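PDB 4Y2W: alanine racemase 1 from Caldanaerobacter subterraneus subsp. tengcongensis MB4, which belongs to the alanine racemase family, whose chains combine an N-terminal TIM-barrel domain with a C-terminal domain rich in beta strands. Local coordinates for residues 61-66 / 77-82; 96-101 / 117-122; 125-130 / 159-164. The protein carries 1 engineered substitution. All blocks are in the same frame, centred on the assembly; numbering follows the deposited sequence.

Interaction 1: residues 61-66 / 77-82; sequences DYFGVA and KGIKTP
The carbonyl oxygen of P82 is approached by two neighbouring groups of strand 62-65: F63 N donates a hydrogen bond to P82 O (2.9 Å, 152° at the hydrogen), lying nearly along the C=O axis, and Y62 CA adds a weaker CH···O contact to the same P82 O at 3.6 Å. This marks where the second beta-alpha-beta unit of the TIM barrel returns: strand 62-65 runs into helix 68-76, a Schellman motif with G78 as its C-prime residue ends that helix, and the loop 77-82 leads back to pair with the strand as 83-85 begins. Next to the bond, the pyrrolidine of P82 crosses the phenol of Y62 at about a right angle, so that P82 CB sits over one ring face, 3.6 Å from the Y62 centroid, in a CH-pi contact. Farther along that ring, Y62 OH bonds to T103 and E163. On the other flank F63 turns CG beside its own backbone N (chi1 -80°), which carries the ring obliquely against T81 and I79. F63 CD2 touches T81 CG2 at 3.6 Å, while F63 CE2 reaches I79 CG2 at 4.1 Å.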
loop_
_atom_site.group_PDB
_atom_site.type_symbol
_atom_site.label_atom_id
_atom_site.label_comp_id
_atom_site.label_asym_id
_atom_site.label_seq_id
_atom_site.Cartn_x
_atom_site.Cartn_y
_atom_site.Cartn_z
ATOM N N ASP A 61 -6.988 -3.389 -27.534
ATOM C CA ASP A 61 -7.811 -2.352 -28.175
ATOM C C ASP A 61 -7.993 -1.095 -27.323
ATOM O O ASP A 61 -8.101 0.008 -27.858
ATOM C CB ASP A 61 -9.185 -2.921 -28.550
ATOM C CG ASP A 61 -9.091 -4.072 -29.529
ATOM O OD1 ASP A 61 -8.440 -3.903 -30.578
ATOM O OD2 ASP A 61 -9.663 -5.146 -29.252
ATOM N N TYR A 62 -8.041 -1.267 -26.005
ATOM C CA TYR A 62 -8.241 -0.153 -25.078
ATOM C C TYR A 62 -7.578 -0.474 -23.740
ATOM O O TYR A 62 -7.259 -1.630 -23.456
ATOM C CB TYR A 62 -9.741 0.073 -24.859
ATOM C CG TYR A 62 -10.233 1.479 -25.137
ATOM C CD1 TYR A 62 -9.935 2.532 -24.275
ATOM C CD2 TYR A 62 -11.020 1.753 -26.255
ATOM C CE1 TYR A 62 -10.396 3.816 -24.528
ATOM C CE2 TYR A 62 -11.482 3.034 -26.514
ATOM C CZ TYR A 62 -11.168 4.060 -25.648
ATOM O OH TYR A 62 -11.628 5.329 -25.897
ATOM N N PHE A 63 -7.368 0.556 -22.925
ATOM C CA PHE A 63 -6.991 0.374 -21.525
ATOM C C PHE A 63 -8.024 1.020 -20.613
ATOM O O PHE A 63 -8.575 2.072 -20.932
ATOM C CB PHE A 63 -5.616 0.978 -21.237
ATOM C CG PHE A 63 -4.470 0.111 -21.663
ATOM C CD1 PHE A 63 -4.287 -1.140 -21.098
ATOM C CD2 PHE A 63 -3.564 0.553 -22.614
ATOM C CE1 PHE A 63 -3.227 -1.943 -21.483
ATOM C CE2 PHE A 63 -2.498 -0.242 -23.003
ATOM C CZ PHE A 63 -2.330 -1.492 -22.437
ATOM N N GLY A 64 -8.274 0.378 -19.479
ATOM C CA GLY A 64 -9.145 0.924 -18.446
ATOM C C GLY A 64 -8.341 1.265 -17.206
ATOM O O GLY A 64 -7.545 0.448 -16.731
ATOM N N VAL A 65 -8.544 2.477 -16.693
ATOM C CA VAL A 65 -7.927 2.904 -15.441
ATOM C C VAL A 65 -8.917 3.655 -14.560
ATOM O O VAL A 65 -9.945 4.146 -15.032
ATOM C CB VAL A 65 -6.688 3.787 -15.675
ATOM C CG1 VAL A 65 -5.567 2.964 -16.287
ATOM C CG2 VAL A 65 -7.027 4.991 -16.543
ATOM N N ALA A 66 -8.574 3.749 -13.277
ATOM C CA ALA A 66 -9.450 4.329 -12.267
ATOM C C ALA A 66 -9.391 5.852 -12.227
ATOM O O ALA A 66 -10.427 6.502 -12.093
ATOM C CB ALA A 66 -9.108 3.760 -10.900
ATOM N N LYS A 77 4.694 7.700 -20.411
ATOM C CA LYS A 77 5.605 6.634 -20.841
ATOM C C LYS A 77 5.397 6.172 -22.294
ATOM O O LYS A 77 5.846 5.089 -22.671
ATOM C CB LYS A 77 5.515 5.447 -19.872
ATOM C CG LYS A 77 6.049 5.758 -18.479
ATOM C CD LYS A 77 7.573 5.871 -18.465
ATOM C CE LYS A 77 8.085 6.532 -17.194
ATOM N NZ LYS A 77 7.808 5.715 -15.981
ATOM N N GLY A 78 4.737 6.996 -23.105
ATOM C CA GLY A 78 4.635 6.754 -24.548
ATOM C C GLY A 78 3.607 5.723 -24.983
ATOM O O GLY A 78 3.728 5.141 -26.064
ATOM N N ILE A 79 2.589 5.500 -24.155
ATOM C CA ILE A 79 1.512 4.576 -24.504
ATOM C C ILE A 79 0.554 5.275 -25.474
ATOM O O ILE A 79 -0.011 6.321 -25.151
ATOM C CB ILE A 79 0.753 4.086 -23.249
ATOM C CG1 ILE A 79 1.695 3.319 -22.307
ATOM C CG2 ILE A 79 -0.436 3.216 -23.637
ATOM C CD1 ILE A 79 2.155 1.967 -22.817
ATOM N N LYS A 80 0.403 4.693 -26.664
ATOM C CA LYS A 80 -0.445 5.243 -27.732
ATOM C C LYS A 80 -1.877 4.725 -27.645
ATOM O O LYS A 80 -2.815 5.415 -28.048
ATOM C CB LYS A 80 0.121 4.870 -29.106
ATOM C CG LYS A 80 1.559 5.305 -29.354
ATOM C CD LYS A 80 2.154 4.568 -30.547
ATOM C CE LYS A 80 3.648 4.822 -30.684
ATOM N NZ LYS A 80 3.960 6.253 -30.960
ATOM N N THR A 81 -2.030 3.500 -27.140
ATOM C CA THR A 81 -3.332 2.859 -26.962
ATOM C C THR A 81 -4.349 3.820 -26.332
ATOM O O THR A 81 -3.994 4.580 -25.431
ATOM C CB THR A 81 -3.201 1.612 -26.057
ATOM O OG1 THR A 81 -2.134 0.779 -26.528
ATOM C CG2 THR A 81 -4.487 0.799 -26.038
ATOM N N PRO A 82 -5.611 3.801 -26.809
ATOM C CA PRO A 82 -6.643 4.623 -26.168
ATOM C C PRO A 82 -6.858 4.231 -24.710
ATOM O O PRO A 82 -6.827 3.044 -24.384
ATOM C CB PRO A 82 -7.904 4.319 -26.990
ATOM C CG PRO A 82 -7.401 3.833 -28.305
ATOM C CD PRO A 82 -6.136 3.092 -27.992
#

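Interaction 2: residues 96-101 / 117-122; sequences QIVKHD and KESLKQ
V98 of helix 94-99 pushes its two methyl groups into helix 109-121, where it fits, much like a knob into a hole, among L115, E118, S119 and Q122. The two helices belong to the outer layer of the TIM barrel, and strand 103-106 joins them in the chain. They come close here, with V98 CA 6.1 Å from S119 CA, which the small side chain of S119 probably helps to allow.

The rotamer of V98 divides the work between its branches. With CG1 trans to the backbone N (chi1 174°), that methyl faces the last turn of the partner helix: V98 CG1 lies 4.0 Å from S119 CA and 3.7 Å from Q122 CD. The other methyl is turned to E118, one turn before Q122: V98 CG2 meets E118 CG at 3.9 Å. E118 departs from its helix with CG opposite its own N and then bends at the next bond (chi2 66°), presenting its aliphatic CG to the valine and carrying the carboxylate past it. Q122 behaves differently. Its CG lies beside the backbone N (chi1 -64°) and the chain is straight beyond, so the amide spans the groove between the helices, one side by V98 and the far end by the backbone of K99. K99 itself lends just its root, because its extended chain leads off into solvent.

No hydrogen bond crosses between the two segments; the contact rests on methyls, methylenes and the flank of an amide. S119 OG is hydrogen-bonded to L115 O of its own helix, and the nearest side-chain approach of that serine to V98 is OG to CG2 at 4.4 Å.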
loop_
_atom_site.group_PDB
_atom_site.type_symbol
_atom_site.label_atom_id
_atom_site.label_comp_id
_atom_site.label_asym_id
_atom_site.label_seq_id
_atom_site.Cartn_x
_atom_site.Cartn_y
_atom_site.Cartn_z
ATOM N N GLN A 96 -5.600 18.558 -19.172
ATOM C CA GLN A 96 -4.666 17.455 -19.374
ATOM C C GLN A 96 -5.274 16.305 -20.178
ATOM O O GLN A 96 -4.632 15.772 -21.086
ATOM C CB GLN A 96 -4.162 16.941 -18.019
ATOM C CG GLN A 96 -3.448 17.986 -17.167
ATOM C CD GLN A 96 -2.191 18.523 -17.831
ATOM O OE1 GLN A 96 -1.110 17.947 -17.698
ATOM N NE2 GLN A 96 -2.329 19.634 -18.550
ATOM N N ILE A 97 -6.502 15.924 -19.838
ATOM C CA ILE A 97 -7.190 14.827 -20.535
ATOM C C ILE A 97 -7.482 15.145 -22.005
ATOM O O ILE A 97 -7.477 14.248 -22.854
ATOM C CB ILE A 97 -8.495 14.396 -19.824
ATOM C CG1 ILE A 97 -9.470 15.572 -19.670
ATOM C CG2 ILE A 97 -8.175 13.785 -18.466
ATOM C CD1 ILE A 97 -10.843 15.161 -19.190
ATOM N N VAL A 98 -7.733 16.417 -22.298
ATOM C CA VAL A 98 -7.931 16.869 -23.672
ATOM C C VAL A 98 -6.596 16.900 -24.417
ATOM O O VAL A 98 -6.520 16.505 -25.583
ATOM C CB VAL A 98 -8.583 18.269 -23.717
ATOM C CG1 VAL A 98 -8.650 18.792 -25.147
ATOM C CG2 VAL A 98 -9.976 18.225 -23.104
ATOM N N LYS A 99 -5.551 17.367 -23.733
ATOM C CA LYS A 99 -4.221 17.502 -24.327
ATOM C C LYS A 99 -3.639 16.155 -24.745
ATOM O O LYS A 99 -3.126 16.011 -25.857
ATOM C CB LYS A 99 -3.272 18.197 -23.344
ATOM C CG LYS A 99 -1.937 18.618 -23.938
ATOM C CD LYS A 99 -1.131 19.426 -22.933
ATOM C CE LYS A 99 0.199 19.884 -23.510
ATOM N NZ LYS A 99 1.094 20.446 -22.459
ATOM N N HIS A 100 -3.732 15.171 -23.857
ATOM C CA HIS A 100 -3.134 13.859 -24.098
ATOM C C HIS A 100 -4.148 12.830 -24.611
ATOM O O HIS A 100 -3.869 11.629 -24.633
ATOM C CB HIS A 100 -2.423 13.371 -22.831
ATOM C CG HIS A 100 -1.233 14.203 -22.458
ATOM N ND1 HIS A 100 -1.250 15.105 -21.416
ATOM C CD2 HIS A 100 0.004 14.283 -23.005
ATOM C CE1 HIS A 100 -0.071 15.695 -21.327
ATOM N NE2 HIS A 100 0.707 15.214 -22.281
ATOM N N ASP A 101 -5.317 13.314 -25.028
ATOM C CA ASP A 101 -6.299 12.506 -25.743
ATOM C C ASP A 101 -6.722 11.282 -24.927
ATOM O O ASP A 101 -6.466 10.136 -25.308
ATOM C CB ASP A 101 -5.743 12.104 -27.119
ATOM C CG ASP A 101 -6.800 11.510 -28.027
ATOM O OD1 ASP A 101 -7.973 11.927 -27.925
ATOM O OD2 ASP A 101 -6.456 10.627 -28.845
ATOM N N LYS A 117 -16.130 22.696 -23.672
ATOM C CA LYS A 117 -15.493 24.011 -23.608
ATOM C C LYS A 117 -13.969 23.918 -23.746
ATOM O O LYS A 117 -13.364 24.647 -24.536
ATOM C CB LYS A 117 -15.868 24.699 -22.291
ATOM C CG LYS A 117 -15.456 26.159 -22.176
ATOM C CD LYS A 117 -16.050 26.788 -20.919
ATOM C CE LYS A 117 -15.283 28.023 -20.465
ATOM N NZ LYS A 117 -15.477 29.191 -21.370
ATOM N N GLU A 118 -13.362 23.007 -22.987
ATOM C CA GLU A 118 -11.914 22.787 -23.037
ATOM C C GLU A 118 -11.480 22.131 -24.356
ATOM O O GLU A 118 -10.392 22.413 -24.862
ATOM C CB GLU A 118 -11.478 21.927 -21.844
ATOM C CG GLU A 118 -9.973 21.810 -21.642
ATOM C CD GLU A 118 -9.314 23.120 -21.256
ATOM O OE1 GLU A 118 -9.915 23.892 -20.477
ATOM O OE2 GLU A 118 -8.184 23.370 -21.724
ATOM N N SER A 119 -12.327 21.257 -24.900
ATOM C CA SER A 119 -12.076 20.615 -26.200
ATOM C C SER A 119 -11.986 21.638 -27.330
ATOM O O SER A 119 -11.113 21.552 -28.195
ATOM C CB SER A 119 -13.190 19.615 -26.531
ATOM O OG SER A 119 -13.654 18.953 -25.370
ATOM N N LEU A 120 -12.910 22.594 -27.315
ATOM C CA LEU A 120 -12.958 23.654 -28.318
ATOM C C LEU A 120 -11.851 24.682 -28.095
ATOM O O LEU A 120 -11.347 25.275 -29.050
ATOM C CB LEU A 120 -14.332 24.336 -28.304
ATOM C CG LEU A 120 -15.511 23.423 -28.670
ATOM C CD1 LEU A 120 -16.844 24.118 -28.413
ATOM C CD2 LEU A 120 -15.412 22.953 -30.116
ATOM N N LYS A 121 -11.472 24.881 -26.836
ATOM C CA LYS A 121 -10.386 25.788 -26.480
ATOM C C LYS A 121 -9.024 25.307 -26.999
ATOM O O LYS A 121 -8.142 26.121 -27.266
ATOM C CB LYS A 121 -10.343 25.963 -24.960
ATOM C CG LYS A 121 -9.370 27.015 -24.460
ATOM C CD LYS A 121 -9.584 27.270 -22.978
ATOM C CE LYS A 121 -8.441 28.070 -22.374
ATOM N NZ LYS A 121 -8.588 28.202 -20.899
ATOM N N GLN A 122 -8.857 23.992 -27.139
ATOM C CA GLN A 122 -7.620 23.417 -27.675
ATOM C C GLN A 122 -7.768 22.904 -29.109
ATOM O O GLN A 122 -6.813 22.362 -29.675
ATOM C CB GLN A 122 -7.143 22.280 -26.775
ATOM C CG GLN A 122 -6.766 22.722 -25.373
ATOM C CD GLN A 122 -6.298 21.569 -24.505
ATOM O OE1 GLN A 122 -6.624 21.501 -23.320
ATOM N NE2 GLN A 122 -5.532 20.655 -25.093
#

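Interaction 3: residues 125-130 / 159-164; sequences RAKVHI and GLILEG
H129 and E163 meet at the densely packed end of this parallel strand pair, where H129 NE2 gives a hydrogen bond to E163 OE1 at 3.0 Å. The carboxylate oxygen accepts with its anti lone pair, close to the plane of the imidazole, although the two planes are turned 71° apart. G164 covers a face of the same ring, its CA 3.5 Å from the H129 centroid. In the adjoining backbone, I130 N donates to G164 O at 2.9 Å.

Strands 126-131 and 160-166 are neighbours in the TIM barrel, joined through helix 144-155 as a beta-alpha-beta unit and inclined here at 36°. A126 N to G159 O, I161 N to A126 O and V128 N to I161 O hold the first half of the pairing. Then an inverse gamma turn centred on L162 inserts an extra residue, and the pairing bulges: V128 O receives weak bonds from both E163 N and G164 N. On the face turned to the helices, L162 CD1 packs against I130 CG1 at 3.5 Å.

The opposite end is looser. Exposed R125, its chain bent twice, crosses the I161 side chain at about a right angle, R125 NE lying 3.6 Å from I161 CG1, and no salt bridge ties it to segment 159-164.

E163 thus sits among donors: H129 and Y62 share its OE1, while K127 NZ, paired with D101, stays 5.3 Å from E163 OE2. Such surroundings would probably favour an ionised carboxylate.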
loop_
_atom_site.group_PDB
_atom_site.type_symbol
_atom_site.label_atom_id
_atom_site.label_comp_id
_atom_site.label_asym_id
_atom_site.label_seq_id
_atom_site.Cartn_x
_atom_site.Cartn_y
_atom_site.Cartn_z
ATOM N N ARG A 125 -10.979 17.118 -30.143
ATOM C CA ARG A 125 -12.269 16.521 -29.810
ATOM C C ARG A 125 -12.106 15.495 -28.683
ATOM O O ARG A 125 -11.332 14.547 -28.807
ATOM C CB ARG A 125 -12.893 15.874 -31.049
ATOM C CG ARG A 125 -12.813 16.730 -32.310
ATOM C CD ARG A 125 -14.105 16.702 -33.115
ATOM N NE ARG A 125 -14.448 15.371 -33.614
ATOM C CZ ARG A 125 -15.621 15.046 -34.159
ATOM N NH1 ARG A 125 -16.588 15.953 -34.286
ATOM N NH2 ARG A 125 -15.833 13.804 -34.583
ATOM N N ALA A 126 -12.839 15.696 -27.589
ATOM C CA ALA A 126 -12.708 14.854 -26.395
ATOM C C ALA A 126 -13.607 13.623 -26.468
ATOM O O ALA A 126 -14.833 13.732 -26.378
ATOM C CB ALA A 126 -13.025 15.658 -25.140
ATOM N N LYS A 127 -12.988 12.456 -26.628
ATOM C CA LYS A 127 -13.714 11.188 -26.632
ATOM C C LYS A 127 -14.359 10.957 -25.267
ATOM O O LYS A 127 -13.740 11.228 -24.244
ATOM C CB LYS A 127 -12.765 10.037 -26.976
ATOM C CG LYS A 127 -12.299 10.045 -28.424
ATOM C CD LYS A 127 -11.256 8.971 -28.714
ATOM C CE LYS A 127 -9.841 9.468 -28.455
ATOM N NZ LYS A 127 -8.796 8.504 -28.902
ATOM N N VAL A 128 -15.607 10.491 -25.252
ATOM C CA VAL A 128 -16.309 10.203 -23.996
ATOM C C VAL A 128 -17.145 8.934 -24.078
ATOM O O VAL A 128 -17.687 8.600 -25.132
ATOM C CB VAL A 128 -17.236 11.357 -23.547
ATOM C CG1 VAL A 128 -16.426 12.583 -23.160
ATOM C CG2 VAL A 128 -18.253 11.699 -24.625
ATOM N N HIS A 129 -17.233 8.238 -22.947
ATOM C CA HIS A 129 -18.071 7.054 -22.790
ATOM C C HIS A 129 -19.123 7.354 -21.733
ATOM O O HIS A 129 -18.793 7.855 -20.660
ATOM C CB HIS A 129 -17.223 5.861 -22.350
ATOM C CG HIS A 129 -16.432 5.237 -23.455
ATOM N ND1 HIS A 129 -16.020 3.924 -23.418
ATOM C CD2 HIS A 129 -15.991 5.734 -24.636
ATOM C CE1 HIS A 129 -15.350 3.641 -24.521
ATOM N NE2 HIS A 129 -15.321 4.722 -25.279
ATOM N N ILE A 130 -20.360 7.012 -22.003
ATOM C CA ILE A 130 -21.429 7.312 -21.082
ATOM C C ILE A 130 -21.687 6.165 -20.116
ATOM O O ILE A 130 -21.841 5.048 -20.528
ATOM C CB ILE A 130 -22.693 7.695 -21.866
ATOM C CG1 ILE A 130 -22.416 8.876 -22.774
ATOM C CG2 ILE A 130 -23.815 8.061 -20.945
ATOM C CD1 ILE A 130 -21.805 10.069 -22.089
ATOM N N GLY A 159 -17.673 19.491 -30.098
ATOM C CA GLY A 159 -16.447 19.396 -29.311
ATOM C C GLY A 159 -16.194 18.015 -28.729
ATOM O O GLY A 159 -15.061 17.691 -28.372
ATOM N N LEU A 160 -17.249 17.206 -28.624
ATOM C CA LEU A 160 -17.144 15.844 -28.106
ATOM C C LEU A 160 -17.213 14.812 -29.220
ATOM O O LEU A 160 -17.639 15.113 -30.332
ATOM C CB LEU A 160 -18.277 15.566 -27.117
ATOM C CG LEU A 160 -18.437 16.547 -25.959
ATOM C CD1 LEU A 160 -19.594 16.117 -25.067
ATOM C CD2 LEU A 160 -17.145 16.659 -25.165
ATOM N N ILE A 161 -16.770 13.599 -28.901
ATOM C CA ILE A 161 -17.038 12.418 -29.713
ATOM C C ILE A 161 -17.699 11.398 -28.794
ATOM O O ILE A 161 -17.103 10.959 -27.808
ATOM C CB ILE A 161 -15.760 11.797 -30.315
ATOM C CG1 ILE A 161 -14.934 12.849 -31.061
ATOM C CG2 ILE A 161 -16.124 10.654 -31.259
ATOM C CD1 ILE A 161 -13.580 12.347 -31.524
ATOM N N LEU A 162 -18.933 11.033 -29.122
ATOM C CA LEU A 162 -19.720 10.122 -28.304
ATOM C C LEU A 162 -19.429 8.676 -28.725
ATOM O O LEU A 162 -20.239 8.023 -29.393
ATOM C CB LEU A 162 -21.202 10.484 -28.438
ATOM C CG LEU A 162 -22.204 9.968 -27.407
ATOM C CD1 LEU A 162 -21.644 9.987 -25.993
ATOM C CD2 LEU A 162 -23.469 10.808 -27.483
ATOM N N GLU A 163 -18.257 8.192 -28.311
ATOM C CA GLU A 163 -17.713 6.912 -28.769
ATOM C C GLU A 163 -18.295 5.692 -28.062
ATOM O O GLU A 163 -18.546 4.670 -28.700
ATOM C CB GLU A 163 -16.195 6.901 -28.587
ATOM C CG GLU A 163 -15.498 5.685 -29.176
ATOM C CD GLU A 163 -14.021 5.652 -28.846
ATOM O OE1 GLU A 163 -13.680 5.508 -27.655
ATOM O OE2 GLU A 163 -13.201 5.764 -29.777
ATOM N N GLY A 164 -18.484 5.780 -26.748
ATOM C CA GLY A 164 -18.904 4.618 -25.969
ATOM C C GLY A 164 -20.039 4.855 -24.995
ATOM O O GLY A 164 -20.403 5.993 -24.689
#

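Overall arrangement
All three contacts build the N-terminal barrel, and they meet around interaction 3. Interaction 1 reaches it through the barrel interior: the centres of interactions 1 and 3 are about 16 Å apart, yet Y62 OH lies 2.7 Å from E163 OE1, a probable hydrogen bond. Interaction 2, with its centre about 12 Å from that of interaction 3, packs S119 against A126 and G159 and forms a salt bridge from D101 OD2 to K127 NZ at 3.2 Å. Interactions 1 and 2 do not touch; their centres are about 17 Å apart. The strands lead toward one alanine pocket: R138 and H168 follow strands 126-131 and 160-166, and G64 pairs with I39, next to K40. A66 packs on D317 of the second subunit.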